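Local coordinates for protein stn1 (Schizosaccharomyces pombe, PDB 3KF6) that is required for telomere maintenance, binds single-stranded telomeric DNA and joins ten1 in a complex that resembles Rpa2-Rpa3, at residues S24-I29 with R48-V53; A58-E63 with V77-F82; H66-D71 with K92-M97; G107-N110 with E115-L118. All coordinates share one frame; numbering follows the deposited sequence.

The four interactions lie in the N-terminal OB-fold domain of Stn1. Interactions 1 and 2 use two parts of strand 49-62, with their centres about 16 Å apart. Interaction 3 adds strand 65-71, which pairs with both strands of interaction 2; those two centres are about 6 Å apart. Interaction 4 is the hairpin of strands 102-110 and 117-120. Its centre is about 8 Å from that of interaction 1, because strand 102-110 pairs with strand 49-62. Along the chain, interaction 1 closes before the others open, interactions 2 and 3 interlace, and interaction 4 comes last. Together they build much of the OB barrel of Stn1, which ten1 touches at Val77 of interaction 2 and Asp71 of interaction 3.

Interaction 1. Residues S24-I29 with R48-V53; sequences SDVHKI and RWIQIV
Ile29 and Ile50 reach toward each other tip to tip, and their CD1 methyls meet at 3.6 Å. This is the closest approach of the two segments. In Ile50, CG1 stands beside the backbone N (chi1 -58°) and the chain runs on extended to CD1. That branch points at the turn after the short helix. The other branch of Ile50 serves a second neighbour: its CG2 lies 4.3 Å from Val26 CG2. The same Val26 methyl is also 4.3 Å from Ile52 CG2. One methyl of the helix therefore meets two residues that sit on the same side of the strand. The longer branch of Ile52 turns away from the helix, toward Val70 of the neighbouring strand. All four side chains are buried, and the contact is wholly apolar.

A type I turn runs from Val26 to Ile29, closed by the bond from Ile29 N to Val26 O at 3.2 Å. Both of its end residues point toward the strand. Other bonds tie the helix and the turn to the rest of the domain: Asp25 forms a salt bridge with Lys143, and His27 NE2 bonds to Val77 O. The contact packs the short helix 23-26, which precedes the barrel strands, against inward-facing residues of the first long strand of an OB fold.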
loop_
_atom_site.group_PDB
_atom_site.type_symbol
_atom_site.label_atom_id
_atom_site.label_comp_id
_atom_site.label_asym_id
_atom_site.label_seq_id
_atom_site.Cartn_x
_atom_site.Cartn_y
_atom_site.Cartn_z
ATOM N N SER A 24 -4.432 6.908 -5.187
ATOM C CA SER A 24 -4.525 8.355 -5.343
ATOM C C SER A 24 -5.272 8.698 -6.637
ATOM O O SER A 24 -6.004 9.684 -6.689
ATOM C CB SER A 24 -3.132 8.982 -5.360
ATOM O OG SER A 24 -2.371 8.497 -6.446
ATOM N N ASP A 25 -5.096 7.884 -7.675
ATOM C CA ASP A 25 -5.773 8.136 -8.946
ATOM C C ASP A 25 -7.241 7.736 -8.875
ATOM O O ASP A 25 -8.095 8.331 -9.544
ATOM C CB ASP A 25 -5.069 7.396 -10.093
ATOM C CG ASP A 25 -3.712 7.998 -10.419
ATOM O OD1 ASP A 25 -3.611 9.245 -10.422
ATOM O OD2 ASP A 25 -2.754 7.237 -10.680
ATOM N N VAL A 26 -7.543 6.727 -8.065
ATOM C CA VAL A 26 -8.929 6.298 -7.904
ATOM C C VAL A 26 -9.714 7.483 -7.332
ATOM O O VAL A 26 -10.831 7.770 -7.771
ATOM C CB VAL A 26 -9.026 5.074 -6.956
ATOM C CG1 VAL A 26 -10.485 4.729 -6.677
ATOM C CG2 VAL A 26 -8.337 3.882 -7.593
ATOM N N HIS A 27 -9.113 8.184 -6.376
ATOM C CA HIS A 27 -9.751 9.348 -5.754
ATOM C C HIS A 27 -9.862 10.540 -6.699
ATOM O O HIS A 27 -10.470 11.555 -6.354
ATOM C CB HIS A 27 -8.983 9.766 -4.494
ATOM C CG HIS A 27 -9.263 8.905 -3.301
ATOM N ND1 HIS A 27 -10.430 9.001 -2.571
ATOM C CD2 HIS A 27 -8.535 7.921 -2.719
ATOM C CE1 HIS A 27 -10.409 8.113 -1.593
ATOM N NE2 HIS A 27 -9.271 7.444 -1.660
ATOM N N LYS A 28 -9.282 10.416 -7.889
ATOM C CA LYS A 28 -9.329 11.499 -8.868
ATOM C C LYS A 28 -10.334 11.244 -9.985
ATOM O O LYS A 28 -10.531 12.091 -10.859
ATOM C CB LYS A 28 -7.939 11.732 -9.465
ATOM C CG LYS A 28 -6.962 12.357 -8.487
ATOM C CD LYS A 28 -5.589 12.533 -9.108
ATOM C CE LYS A 28 -4.606 13.106 -8.101
ATOM N NZ LYS A 28 -3.224 13.199 -8.651
ATOM N N ILE A 29 -10.963 10.075 -9.964
ATOM C CA ILE A 29 -11.956 9.741 -10.978
ATOM C C ILE A 29 -13.138 10.690 -10.810
ATOM O O ILE A 29 -13.585 10.945 -9.693
ATOM C CB ILE A 29 -12.449 8.286 -10.831
ATOM C CG1 ILE A 29 -11.294 7.311 -11.087
ATOM C CG2 ILE A 29 -13.587 8.014 -11.818
ATOM C CD1 ILE A 29 -11.633 5.863 -10.781
ATOM N N ARG A 48 -15.120 1.698 -14.484
ATOM C CA ARG A 48 -16.071 1.059 -13.584
ATOM C C ARG A 48 -15.372 -0.012 -12.749
ATOM O O ARG A 48 -15.435 0.010 -11.518
ATOM C CB ARG A 48 -17.222 0.433 -14.383
ATOM C CG ARG A 48 -18.271 -0.287 -13.532
ATOM C CD ARG A 48 -19.476 -0.694 -14.380
ATOM N NE ARG A 48 -20.401 -1.587 -13.680
ATOM C CZ ARG A 48 -21.122 -1.252 -12.613
ATOM N NH1 ARG A 48 -21.038 -0.031 -12.101
ATOM N NH2 ARG A 48 -21.934 -2.142 -12.057
ATOM N N TRP A 49 -14.699 -0.942 -13.421
ATOM C CA TRP A 49 -13.999 -2.024 -12.732
ATOM C C TRP A 49 -12.523 -1.686 -12.551
ATOM O O TRP A 49 -11.826 -1.358 -13.514
ATOM C CB TRP A 49 -14.166 -3.328 -13.505
ATOM C CG TRP A 49 -15.605 -3.752 -13.583
ATOM C CD1 TRP A 49 -16.450 -3.608 -14.650
ATOM C CD2 TRP A 49 -16.387 -4.324 -12.528
ATOM N NE1 TRP A 49 -17.714 -4.058 -14.322
ATOM C CE2 TRP A 49 -17.700 -4.501 -13.024
ATOM C CE3 TRP A 49 -16.105 -4.701 -11.207
ATOM C CZ2 TRP A 49 -18.727 -5.041 -12.244
ATOM C CZ3 TRP A 49 -17.130 -5.237 -10.432
ATOM C CH2 TRP A 49 -18.424 -5.402 -10.955
ATOM N N ILE A 50 -12.062 -1.788 -11.306
ATOM C CA ILE A 50 -10.688 -1.441 -10.945
ATOM C C ILE A 50 -10.010 -2.482 -10.058
ATOM O O ILE A 50 -10.673 -3.241 -9.347
ATOM C CB ILE A 50 -10.680 -0.092 -10.184
ATOM C CG1 ILE A 50 -11.299 0.996 -11.061
ATOM C CG2 ILE A 50 -9.264 0.287 -9.777
ATOM C CD1 ILE A 50 -11.510 2.300 -10.340
ATOM N N GLN A 51 -8.679 -2.502 -10.101
ATOM C CA GLN A 51 -7.897 -3.411 -9.271
ATOM C C GLN A 51 -6.879 -2.567 -8.505
ATOM O O GLN A 51 -6.225 -1.696 -9.087
ATOM C CB GLN A 51 -7.149 -4.429 -10.134
ATOM C CG GLN A 51 -6.407 -5.495 -9.329
ATOM C CD GLN A 51 -5.339 -6.201 -10.146
ATOM O OE1 GLN A 51 -4.328 -5.602 -10.513
ATOM N NE2 GLN A 51 -5.560 -7.478 -10.440
ATOM N N ILE A 52 -6.756 -2.813 -7.206
ATOM C CA ILE A 52 -5.788 -2.093 -6.391
ATOM C C ILE A 52 -4.970 -3.096 -5.586
ATOM O O ILE A 52 -5.403 -4.232 -5.362
ATOM C CB ILE A 52 -6.468 -1.059 -5.436
ATOM C CG1 ILE A 52 -7.436 -1.746 -4.466
ATOM C CG2 ILE A 52 -7.220 -0.019 -6.253
ATOM C CD1 ILE A 52 -6.800 -2.182 -3.178
ATOM N N VAL A 53 -3.772 -2.682 -5.182
ATOM C CA VAL A 53 -2.888 -3.545 -4.409
ATOM C C VAL A 53 -2.211 -2.731 -3.317
ATOM O O VAL A 53 -1.609 -1.691 -3.596
ATOM C CB VAL A 53 -1.774 -4.163 -5.294
ATOM C CG1 VAL A 53 -0.806 -4.949 -4.421
ATOM C CG2 VAL A 53 -2.378 -5.073 -6.356
#

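Interaction 2. Residues A58-E63 with V77-F82; sequences AIDIYE and VLRVVF
Arg79 and Tyr62 each set CG beside the backbone N and opposite the carbonyl carbon, with chi1 -86° and -72°. These torsions let the two side chains come together across an OB-fold sheet. Strands 49-62 and 77-83 are not direct neighbours here. Strand 65-71 runs between them and pairs with both. The side chains meet over this middle strand, where Val67 touches both Arg79 and Tyr62.

Arg79 stays extended from CG to NE, which carries its guanidinium group to the tyrosine. The two side chains cross at about a right angle. Ring and guanidinium planes are 84° apart, so the two flat groups are not stacked. The closest atoms are Tyr62 OH and Arg79 NH2, at 3.2 Å. Asp60 comes from the same strand as Tyr62 and also crosses Arg79 at about a right angle. Its carboxylate probably steadies the positive group through charge alone, since no N-H points at it.

With an alanine in place of Arg79, Asp60 would probably lose this nearby positive charge, and the Tyr62 hydroxyl its nearest polar neighbour across the contact. Further along the sheet, Val77 packs on Ser4 of the ten1 chain. Asp60 OD2 lies 4.2 Å from Arg79 NH2, well outside the plane of the guanidinium group.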
loop_
_atom_site.group_PDB
_atom_site.type_symbol
_atom_site.label_atom_id
_atom_site.label_comp_id
_atom_site.label_asym_id
_atom_site.label_seq_id
_atom_site.Cartn_x
_atom_site.Cartn_y
_atom_site.Cartn_z
ATOM N N ALA A 58 -6.318 -0.907 8.212
ATOM C CA ALA A 58 -7.342 -1.035 9.231
ATOM C C ALA A 58 -8.490 -1.926 8.800
ATOM O O ALA A 58 -8.706 -2.163 7.612
ATOM C CB ALA A 58 -7.869 0.342 9.595
ATOM N N ILE A 59 -9.221 -2.424 9.788
ATOM C CA ILE A 59 -10.373 -3.271 9.541
ATOM C C ILE A 59 -11.505 -2.741 10.412
ATOM O O ILE A 59 -11.348 -2.578 11.623
ATOM C CB ILE A 59 -10.087 -4.738 9.915
ATOM C CG1 ILE A 59 -8.887 -5.247 9.114
ATOM C CG2 ILE A 59 -11.317 -5.597 9.636
ATOM C CD1 ILE A 59 -8.399 -6.618 9.535
ATOM N N ASP A 60 -12.635 -2.446 9.784
ATOM C CA ASP A 60 -13.798 -1.946 10.501
ATOM C C ASP A 60 -14.989 -2.831 10.192
ATOM O O ASP A 60 -15.207 -3.221 9.048
ATOM C CB ASP A 60 -14.103 -0.508 10.086
ATOM C CG ASP A 60 -13.073 0.475 10.602
ATOM O OD1 ASP A 60 -13.063 0.745 11.822
ATOM O OD2 ASP A 60 -12.266 0.972 9.790
ATOM N N ILE A 61 -15.760 -3.156 11.221
ATOM C CA ILE A 61 -16.925 -4.000 11.034
ATOM C C ILE A 61 -18.184 -3.149 11.092
ATOM O O ILE A 61 -18.343 -2.319 11.985
ATOM C CB ILE A 61 -17.006 -5.104 12.121
ATOM C CG1 ILE A 61 -15.826 -6.072 11.981
ATOM C CG2 ILE A 61 -18.309 -5.874 11.982
ATOM C CD1 ILE A 61 -14.475 -5.479 12.325
ATOM N N TYR A 62 -19.060 -3.343 10.115
ATOM C CA TYR A 62 -20.315 -2.612 10.054
ATOM C C TYR A 62 -21.447 -3.618 9.982
ATOM O O TYR A 62 -21.219 -4.830 9.955
ATOM C CB TYR A 62 -20.373 -1.711 8.819
ATOM C CG TYR A 62 -19.481 -0.493 8.874
ATOM C CD1 TYR A 62 -18.094 -0.613 8.815
ATOM C CD2 TYR A 62 -20.029 0.786 8.974
ATOM C CE1 TYR A 62 -17.272 0.513 8.851
ATOM C CE2 TYR A 62 -19.218 1.917 9.011
ATOM C CZ TYR A 62 -17.841 1.775 8.948
ATOM O OH TYR A 62 -17.039 2.892 8.971
ATOM N N GLU A 63 -22.672 -3.112 9.943
ATOM C CA GLU A 63 -23.836 -3.973 9.865
ATOM C C GLU A 63 -24.001 -4.451 8.425
ATOM O O GLU A 63 -24.364 -3.676 7.540
ATOM C CB GLU A 63 -25.075 -3.200 10.319
ATOM C CG GLU A 63 -26.191 -4.066 10.869
ATOM C CD GLU A 63 -27.325 -3.236 11.441
ATOM O OE1 GLU A 63 -27.501 -3.239 12.678
ATOM O OE2 GLU A 63 -28.034 -2.576 10.651
ATOM N N VAL A 77 -5.504 6.594 1.009
ATOM C CA VAL A 77 -5.888 5.217 1.318
ATOM C C VAL A 77 -7.287 5.014 0.742
ATOM O O VAL A 77 -7.980 5.981 0.418
ATOM C CB VAL A 77 -5.912 4.910 2.837
ATOM C CG1 VAL A 77 -4.524 5.114 3.432
ATOM C CG2 VAL A 77 -6.951 5.782 3.541
ATOM N N LEU A 78 -7.700 3.761 0.612
ATOM C CA LEU A 78 -9.005 3.461 0.047
ATOM C C LEU A 78 -9.801 2.485 0.904
ATOM O O LEU A 78 -9.274 1.471 1.356
ATOM C CB LEU A 78 -8.826 2.870 -1.355
ATOM C CG LEU A 78 -10.091 2.554 -2.161
ATOM C CD1 LEU A 78 -10.813 3.844 -2.509
ATOM C CD2 LEU A 78 -9.713 1.799 -3.433
ATOM N N ARG A 79 -11.074 2.800 1.124
ATOM C CA ARG A 79 -11.943 1.918 1.886
ATOM C C ARG A 79 -12.460 0.867 0.910
ATOM O O ARG A 79 -13.031 1.207 -0.127
ATOM C CB ARG A 79 -13.116 2.702 2.483
ATOM C CG ARG A 79 -12.822 3.353 3.826
ATOM C CD ARG A 79 -14.024 4.184 4.278
ATOM N NE ARG A 79 -13.982 4.534 5.697
ATOM C CZ ARG A 79 -14.299 3.705 6.689
ATOM N NH1 ARG A 79 -14.686 2.463 6.431
ATOM N NH2 ARG A 79 -14.238 4.124 7.945
ATOM N N VAL A 80 -12.234 -0.401 1.238
ATOM C CA VAL A 80 -12.670 -1.520 0.405
ATOM C C VAL A 80 -13.806 -2.221 1.140
ATOM O O VAL A 80 -13.617 -2.762 2.228
ATOM C CB VAL A 80 -11.505 -2.507 0.164
ATOM C CG1 VAL A 80 -11.979 -3.704 -0.663
ATOM C CG2 VAL A 80 -10.374 -1.785 -0.547
ATOM N N VAL A 81 -14.985 -2.209 0.523
ATOM C CA VAL A 81 -16.184 -2.781 1.117
ATOM C C VAL A 81 -16.538 -4.200 0.690
ATOM O O VAL A 81 -16.607 -4.507 -0.501
ATOM C CB VAL A 81 -17.396 -1.883 0.809
ATOM C CG1 VAL A 81 -18.640 -2.433 1.475
ATOM C CG2 VAL A 81 -17.110 -0.466 1.259
ATOM N N PHE A 82 -16.770 -5.051 1.683
ATOM C CA PHE A 82 -17.171 -6.435 1.457
ATOM C C PHE A 82 -18.604 -6.611 1.956
ATOM O O PHE A 82 -18.835 -6.689 3.162
ATOM C CB PHE A 82 -16.256 -7.399 2.212
ATOM C CG PHE A 82 -14.860 -7.445 1.677
ATOM C CD1 PHE A 82 -13.923 -6.496 2.064
ATOM C CD2 PHE A 82 -14.496 -8.415 0.744
ATOM C CE1 PHE A 82 -12.638 -6.507 1.525
ATOM C CE2 PHE A 82 -13.217 -8.435 0.202
ATOM C CZ PHE A 82 -12.286 -7.477 0.594
#

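Interaction 3. Residues H66-D71 with K92-M97; sequences HVLTVD and KRAISM
The helix between the third and fourth strands of an OB fold comes to its end against the sheet here: Ala94 meets Leu68, and the adjoining Ile95 meets His66. Helix 88-94 lies between strands 77-83 and 102-110 in the chain, and its last turn faces strand 65-71.

Ile95 lies over one face of the His66 imidazole. Its CG2 methyl is 3.6 Å from the ring centroid and 20° off the ring normal, a CH-pi contact. The methyl is displaced toward the rim, on the CG and CD2 side, with CG the closer at 3.4 Å. The other branch reaches a different part of the ring: Ile95 CD1 approaches His66 NE2 to 3.3 Å. The torsion of Ile95 explains this grip. CG1 sits between the backbone N and the carbonyl carbon (chi1 47°), and both branches then lie against the histidine.

Leu68 makes the second contact. Its CD2 is 4.0 Å from Ala94 O, and its CD1 is 4.5 Å from Ala94 CB. Ala94 O also accepts the backbone N of Met97 at 3.2 Å, as the chain leaves the helix through a type I turn. Leu68 packs on Phe82, Ile56 and Ile59 as well.

If an alanine replaced His66, the ring face would be gone, and Ile95 would probably be left without its main partner on this strand. No hydrogen bond crosses the contact, so its hold rests on dispersion and shape, with the imidazole acting through its face.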
loop_
_atom_site.group_PDB
_atom_site.type_symbol
_atom_site.label_atom_id
_atom_site.label_comp_id
_atom_site.label_asym_id
_atom_site.label_seq_id
_atom_site.Cartn_x
_atom_site.Cartn_y
_atom_site.Cartn_z
ATOM N N HIS A 66 -17.985 -5.623 5.878
ATOM C CA HIS A 66 -16.675 -5.487 6.499
ATOM C C HIS A 66 -15.910 -4.531 5.597
ATOM O O HIS A 66 -16.011 -4.617 4.373
ATOM C CB HIS A 66 -15.954 -6.834 6.567
ATOM C CG HIS A 66 -16.715 -7.888 7.308
ATOM N ND1 HIS A 66 -17.364 -7.639 8.499
ATOM C CD2 HIS A 66 -16.909 -9.201 7.042
ATOM C CE1 HIS A 66 -17.926 -8.754 8.933
ATOM N NE2 HIS A 66 -17.662 -9.716 8.067
ATOM N N VAL A 67 -15.159 -3.614 6.195
ATOM C CA VAL A 67 -14.409 -2.636 5.412
ATOM C C VAL A 67 -12.920 -2.671 5.718
ATOM O O VAL A 67 -12.507 -2.522 6.869
ATOM C CB VAL A 67 -14.927 -1.199 5.675
ATOM C CG1 VAL A 67 -14.170 -0.200 4.806
ATOM C CG2 VAL A 67 -16.420 -1.122 5.389
ATOM N N LEU A 68 -12.118 -2.876 4.679
ATOM C CA LEU A 68 -10.672 -2.903 4.828
ATOM C C LEU A 68 -10.105 -1.606 4.259
ATOM O O LEU A 68 -10.387 -1.252 3.115
ATOM C CB LEU A 68 -10.066 -4.081 4.054
ATOM C CG LEU A 68 -10.319 -5.509 4.536
ATOM C CD1 LEU A 68 -9.559 -6.482 3.650
ATOM C CD2 LEU A 68 -9.875 -5.650 5.974
ATOM N N THR A 69 -9.323 -0.887 5.058
ATOM C CA THR A 69 -8.706 0.334 4.564
ATOM C C THR A 69 -7.349 -0.115 4.032
ATOM O O THR A 69 -6.562 -0.725 4.762
ATOM C CB THR A 69 -8.513 1.377 5.680
ATOM O OG1 THR A 69 -9.796 1.777 6.184
ATOM C CG2 THR A 69 -7.800 2.609 5.133
ATOM N N VAL A 70 -7.083 0.181 2.762
ATOM C CA VAL A 70 -5.841 -0.240 2.115
ATOM C C VAL A 70 -4.968 0.944 1.726
ATOM O O VAL A 70 -5.467 1.966 1.258
ATOM C CB VAL A 70 -6.163 -1.080 0.858
ATOM C CG1 VAL A 70 -4.874 -1.541 0.173
ATOM C CG2 VAL A 70 -7.017 -2.288 1.257
ATOM N N ASP A 71 -3.658 0.789 1.920
ATOM C CA ASP A 71 -2.694 1.835 1.598
ATOM C C ASP A 71 -1.682 1.310 0.586
ATOM O O ASP A 71 -1.042 0.293 0.832
ATOM C CB ASP A 71 -1.957 2.264 2.874
ATOM C CG ASP A 71 -0.983 3.405 2.639
ATOM O OD1 ASP A 71 -1.064 4.045 1.574
ATOM O OD2 ASP A 71 -0.146 3.677 3.532
ATOM N N LYS A 92 -15.664 -13.611 4.855
ATOM C CA LYS A 92 -15.030 -14.272 5.984
ATOM C C LYS A 92 -13.511 -14.200 5.847
ATOM O O LYS A 92 -12.806 -13.916 6.812
ATOM C CB LYS A 92 -15.476 -15.731 6.063
ATOM C CG LYS A 92 -14.935 -16.456 7.276
ATOM C CD LYS A 92 -15.513 -17.848 7.393
ATOM C CE LYS A 92 -15.054 -18.512 8.673
ATOM N NZ LYS A 92 -15.734 -19.815 8.863
ATOM N N ARG A 93 -13.015 -14.461 4.643
ATOM C CA ARG A 93 -11.582 -14.407 4.384
ATOM C C ARG A 93 -11.067 -12.991 4.625
ATOM O O ARG A 93 -9.939 -12.798 5.076
ATOM C CB ARG A 93 -11.291 -14.806 2.939
ATOM C CG ARG A 93 -11.603 -16.251 2.600
ATOM C CD ARG A 93 -11.590 -16.430 1.097
ATOM N NE ARG A 93 -10.382 -15.864 0.505
ATOM C CZ ARG A 93 -10.368 -15.139 -0.608
ATOM N NH1 ARG A 93 -11.500 -14.889 -1.254
ATOM N NH2 ARG A 93 -9.223 -14.660 -1.071
ATOM N N ALA A 94 -11.902 -12.005 4.315
ATOM C CA ALA A 94 -11.532 -10.604 4.486
ATOM C C ALA A 94 -11.227 -10.237 5.933
ATOM O O ALA A 94 -10.212 -9.604 6.209
ATOM C CB ALA A 94 -12.633 -9.700 3.941
ATOM N N ILE A 95 -12.103 -10.615 6.863
ATOM C CA ILE A 95 -11.848 -10.287 8.260
ATOM C C ILE A 95 -10.892 -11.269 8.924
ATOM O O ILE A 95 -10.613 -11.154 10.112
ATOM C CB ILE A 95 -13.149 -10.196 9.094
ATOM C CG1 ILE A 95 -14.048 -11.402 8.818
ATOM C CG2 ILE A 95 -13.855 -8.880 8.797
ATOM C CD1 ILE A 95 -15.293 -11.438 9.690
ATOM N N SER A 96 -10.392 -12.231 8.155
ATOM C CA SER A 96 -9.428 -13.188 8.685
ATOM C C SER A 96 -8.048 -12.561 8.476
ATOM O O SER A 96 -7.039 -13.052 8.985
ATOM C CB SER A 96 -9.514 -14.530 7.945
ATOM O OG SER A 96 -8.902 -14.473 6.668
ATOM N N MET A 97 -8.023 -11.463 7.726
ATOM C CA MET A 97 -6.787 -10.738 7.445
ATOM C C MET A 97 -6.338 -9.936 8.666
ATOM O O MET A 97 -7.119 -9.684 9.582
ATOM C CB MET A 97 -6.995 -9.781 6.264
ATOM C CG MET A 97 -7.269 -10.456 4.924
ATOM S SD MET A 97 -5.833 -11.297 4.217
ATOM C CE MET A 97 -6.148 -12.993 4.708
#

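Interaction 4. Residues G107-N110 with E115-L118; sequences GKIN and EVEL
Asn110 O accepts a hydrogen bond from Glu117 N at 3.1 Å. Glu117 N approaches in the plane of the Asn110 carbonyl. A water 3.2 Å from Asn110 O can also donate to it, though the water has more acceptors in reach than protons. The same water is 2.7 Å from Glu115 O, so it can bridge the two segments near the end of the pair where the connecting loop begins. Val116 CA adds a weaker C-H contact to Asn110 O at 3.4 Å. The return bond runs from Asn110 N to Glu117 O at 2.9 Å and makes Asn110 and Glu117 a hydrogen-bonded antiparallel pair.

Their side chains lie side by side and point the same way. Asn110 ND2 gives Glu117 OE2 a weak bond, bent to 125° at the hydrogen, with amide and carboxylate planes 43° apart. Glu117 sets CG between its backbone N and carbonyl carbon (chi1 47°). From there its extended chain brings the carboxylate alongside the amide.

This is the hairpin of strands 102-110 and 117-120. The second strand also runs parallel to strand 77-83, the pairing that closes the barrel of an OB fold.

Ile109 and Leu118 form the next, non-hydrogen-bonded pair, with their side chains on the other face. Ile109 CG2 packs on Val116 CG2. Leu118 reaches past Ile109, and its CD1 comes to 3.4 Å from Gly107 C.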
loop_
_atom_site.group_PDB
_atom_site.type_symbol
_atom_site.label_atom_id
_atom_site.label_comp_id
_atom_site.label_asym_id
_atom_site.label_seq_id
_atom_site.Cartn_x
_atom_site.Cartn_y
_atom_site.Cartn_z
ATOM N N GLY A 107 -12.677 -4.800 -7.931
ATOM C CA GLY A 107 -14.027 -4.378 -7.604
ATOM C C GLY A 107 -14.516 -3.212 -8.429
ATOM O O GLY A 107 -13.855 -2.783 -9.376
ATOM N N LYS A 108 -15.691 -2.701 -8.077
ATOM C CA LYS A 108 -16.256 -1.569 -8.791
ATOM C C LYS A 108 -16.262 -0.350 -7.892
ATOM O O LYS A 108 -16.404 -0.460 -6.676
ATOM C CB LYS A 108 -17.685 -1.874 -9.260
ATOM C CG LYS A 108 -18.623 -2.367 -8.174
ATOM C CD LYS A 108 -20.049 -2.485 -8.705
ATOM C CE LYS A 108 -20.968 -3.200 -7.727
ATOM N NZ LYS A 108 -20.634 -4.647 -7.598
ATOM N N ILE A 109 -16.082 0.815 -8.499
ATOM C CA ILE A 109 -16.074 2.056 -7.752
ATOM C C ILE A 109 -17.487 2.429 -7.343
ATOM O O ILE A 109 -18.441 2.189 -8.084
ATOM C CB ILE A 109 -15.474 3.201 -8.587
ATOM C CG1 ILE A 109 -15.942 3.078 -10.040
ATOM C CG2 ILE A 109 -13.961 3.174 -8.481
ATOM C CD1 ILE A 109 -15.389 4.145 -10.967
ATOM N N ASN A 110 -17.609 3.003 -6.152
ATOM C CA ASN A 110 -18.894 3.430 -5.615
ATOM C C ASN A 110 -18.748 4.888 -5.198
ATOM O O ASN A 110 -17.898 5.215 -4.372
ATOM C CB ASN A 110 -19.267 2.576 -4.404
ATOM C CG ASN A 110 -20.605 2.966 -3.809
ATOM O OD1 ASN A 110 -21.633 2.933 -4.487
ATOM N ND2 ASN A 110 -20.599 3.336 -2.534
ATOM N N GLU A 115 -16.666 10.607 -0.562
ATOM C CA GLU A 115 -15.438 9.826 -0.641
ATOM C C GLU A 115 -15.743 8.532 -1.379
ATOM O O GLU A 115 -16.604 7.760 -0.957
ATOM C CB GLU A 115 -14.903 9.492 0.757
ATOM C CG GLU A 115 -13.550 8.785 0.738
ATOM C CD GLU A 115 -13.100 8.333 2.113
ATOM O OE1 GLU A 115 -13.366 9.055 3.096
ATOM O OE2 GLU A 115 -12.473 7.255 2.213
ATOM N N VAL A 116 -15.047 8.309 -2.489
ATOM C CA VAL A 116 -15.236 7.102 -3.278
ATOM C C VAL A 116 -14.744 5.902 -2.478
ATOM O O VAL A 116 -13.864 6.031 -1.631
ATOM C CB VAL A 116 -14.444 7.176 -4.607
ATOM C CG1 VAL A 116 -12.959 7.278 -4.318
ATOM C CG2 VAL A 116 -14.738 5.954 -5.467
ATOM N N GLU A 117 -15.335 4.745 -2.741
ATOM C CA GLU A 117 -14.952 3.509 -2.072
ATOM C C GLU A 117 -14.973 2.404 -3.111
ATOM O O GLU A 117 -15.485 2.591 -4.212
ATOM C CB GLU A 117 -15.917 3.183 -0.927
ATOM C CG GLU A 117 -17.386 3.307 -1.290
ATOM C CD GLU A 117 -18.307 2.854 -0.171
ATOM O OE1 GLU A 117 -18.054 3.216 0.999
ATOM O OE2 GLU A 117 -19.289 2.138 -0.465
ATOM N N LEU A 118 -14.400 1.259 -2.774
ATOM C CA LEU A 118 -14.360 0.151 -3.711
ATOM C C LEU A 118 -15.177 -1.015 -3.177
ATOM O O LEU A 118 -14.932 -1.488 -2.068
ATOM C CB LEU A 118 -12.902 -0.285 -3.923
ATOM C CG LEU A 118 -12.628 -1.431 -4.896
ATOM C CD1 LEU A 118 -12.950 -0.995 -6.312
ATOM C CD2 LEU A 118 -11.155 -1.834 -4.789
HETATM O O HOH W 1 -18.948 6.584 -1.695
#